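Local coordinates for leukotriene A-4 hydrolase (Saccharomyces cerevisiae, PDB 2XQ0), which cleaves amino-terminal residues from di- and tripeptides as a zinc aminopeptidase of the M1 family and has weak epoxide hydrolase activity, at residues K139-S144 against D263-V268. Sequence-based numbering, arbitrary orientation.
Sequences KPYVFS and DILVNV
Tyr141 reaches across to Leu265, Asn267 and Val268 with its ring and hydroxyl. CG stands anti to the backbone N (chi1 -168°), which carries the ring away from strand 141-144 toward the segment 263-268. Methyl CG1 of Val268 sits on one face almost exactly over the ring centre, a CH-pi contact with 3.4 Å from CG1 to the Tyr141 centroid and only 4° off the normal. Beyond the ring, the phenol OH of Tyr141 donates a short 2.6 Å hydrogen bond to OD1 of Asn267. The C=O...donor angle is 151°, with the hydroxyl tilted out of the carbonyl plane and the amide steeply turned against the ring. A water 3.1 Å from Tyr141 OH donates to it and also to Val266 O, 2.8 Å away, so the buried hydroxyl has two polar partners. Both methyls of Leu265 approach this oxygen from one side, CD1 lying 3.8 Å from Tyr141 OH.

Two residues on, Phe143 points to the same side of the strand. Its CE2 meets the other methyl of Val268, CG2, obliquely at 3.7 Å, and the Asn267 amide nitrogen lies over one face. The two methyls of Val268 thus divide mainly between the two rings, CG1 on Tyr141 and CG2 on Phe143. Tyr271 and the substrate-binding Pro272 also approach Phe143.

The contact is a buried junction between two separate sheets: the four-stranded antiparallel one containing 141-144 and the mixed one containing 264-266. It joins the N-terminal and catalytic regions of the M1 aminopeptidase fold, just ahead of the substrate-binding segments Gln145-Glu147 and Pro272-Glu277.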
# COMPACT_ATOMS: atom_id res chain seq x y z
N LYS A 139 -14.14 -15.60 16.81
CA LYS A 139 -15.34 -14.87 16.39
C LYS A 139 -15.21 -14.41 14.94
O LYS A 139 -14.11 -14.39 14.39
CB LYS A 139 -15.61 -13.70 17.33
CG LYS A 139 -15.93 -14.12 18.77
CD LYS A 139 -16.26 -12.90 19.63
CE LYS A 139 -16.27 -13.24 21.11
NZ LYS A 139 -16.44 -12.01 21.95
N PRO A 140 -16.34 -14.05 14.30
CA PRO A 140 -16.30 -13.61 12.90
C PRO A 140 -15.69 -12.22 12.78
O PRO A 140 -15.55 -11.52 13.76
CB PRO A 140 -17.79 -13.57 12.50
CG PRO A 140 -18.49 -13.30 13.77
CD PRO A 140 -17.71 -14.04 14.83
N TYR A 141 -15.38 -11.81 11.55
CA TYR A 141 -14.60 -10.61 11.34
C TYR A 141 -14.80 -10.17 9.91
O TYR A 141 -15.01 -10.99 9.03
CB TYR A 141 -13.12 -10.93 11.57
CG TYR A 141 -12.15 -9.75 11.68
CD1 TYR A 141 -11.66 -9.12 10.55
CD2 TYR A 141 -11.69 -9.33 12.92
CE1 TYR A 141 -10.75 -8.08 10.64
CE2 TYR A 141 -10.79 -8.29 13.03
CZ TYR A 141 -10.32 -7.67 11.89
OH TYR A 141 -9.43 -6.63 11.99
N VAL A 142 -14.76 -8.86 9.69
CA VAL A 142 -14.82 -8.34 8.34
C VAL A 142 -13.97 -7.09 8.27
O VAL A 142 -13.85 -6.36 9.26
CB VAL A 142 -16.26 -8.01 7.95
CG1 VAL A 142 -16.83 -6.99 8.94
CG2 VAL A 142 -16.37 -7.52 6.50
N PHE A 143 -13.34 -6.85 7.13
CA PHE A 143 -12.60 -5.59 6.94
C PHE A 143 -12.67 -5.20 5.48
O PHE A 143 -12.86 -6.05 4.62
CB PHE A 143 -11.14 -5.72 7.40
CG PHE A 143 -10.32 -6.67 6.56
CD1 PHE A 143 -9.64 -6.21 5.44
CD2 PHE A 143 -10.23 -8.00 6.90
CE1 PHE A 143 -8.89 -7.10 4.67
CE2 PHE A 143 -9.47 -8.88 6.15
CZ PHE A 143 -8.81 -8.43 5.04
N SER A 144 -12.50 -3.91 5.22
CA SER A 144 -12.51 -3.38 3.85
C SER A 144 -11.12 -3.05 3.34
O SER A 144 -10.15 -2.94 4.10
CB SER A 144 -13.35 -2.11 3.82
OG SER A 144 -12.69 -1.10 4.56
N ASP A 263 -3.96 6.03 14.96
CA ASP A 263 -4.21 4.71 15.51
C ASP A 263 -3.85 3.65 14.49
O ASP A 263 -3.80 3.93 13.30
CB ASP A 263 -5.69 4.56 15.89
CG ASP A 263 -6.08 5.43 17.07
OD1 ASP A 263 -5.19 5.92 17.81
OD2 ASP A 263 -7.30 5.61 17.26
N ILE A 264 -3.59 2.44 14.97
CA ILE A 264 -3.24 1.32 14.10
C ILE A 264 -4.15 0.11 14.36
O ILE A 264 -4.32 -0.30 15.51
CB ILE A 264 -1.78 0.91 14.32
CG1 ILE A 264 -0.86 2.10 14.04
CG2 ILE A 264 -1.41 -0.34 13.46
CD1 ILE A 264 0.56 1.90 14.51
N LEU A 265 -4.75 -0.44 13.31
CA LEU A 265 -5.47 -1.71 13.39
C LEU A 265 -4.56 -2.81 12.89
O LEU A 265 -4.17 -2.78 11.73
CB LEU A 265 -6.74 -1.68 12.51
CG LEU A 265 -7.44 -3.03 12.32
CD1 LEU A 265 -7.99 -3.52 13.62
CD2 LEU A 265 -8.57 -2.96 11.26
N VAL A 266 -4.22 -3.77 13.75
CA VAL A 266 -3.41 -4.90 13.31
C VAL A 266 -4.37 -5.98 12.90
O VAL A 266 -5.05 -6.58 13.74
CB VAL A 266 -2.42 -5.40 14.38
CG1 VAL A 266 -1.74 -6.67 13.90
CG2 VAL A 266 -1.36 -4.32 14.69
N ASN A 267 -4.47 -6.20 11.59
CA ASN A 267 -5.54 -7.01 11.03
C ASN A 267 -5.36 -8.51 11.21
O ASN A 267 -4.33 -8.96 11.72
CB ASN A 267 -5.71 -6.68 9.55
CG ASN A 267 -6.96 -5.90 9.27
OD1 ASN A 267 -8.02 -6.16 9.83
ND2 ASN A 267 -6.86 -4.93 8.37
N VAL A 268 -6.36 -9.26 10.77
CA VAL A 268 -6.32 -10.72 10.75
C VAL A 268 -5.23 -11.20 9.79
O VAL A 268 -4.78 -10.46 8.92
CB VAL A 268 -7.70 -11.33 10.36
CG1 VAL A 268 -8.74 -11.03 11.42
CG2 VAL A 268 -8.15 -10.81 9.00
O HOH W 1 -7.52 -7.85 14.10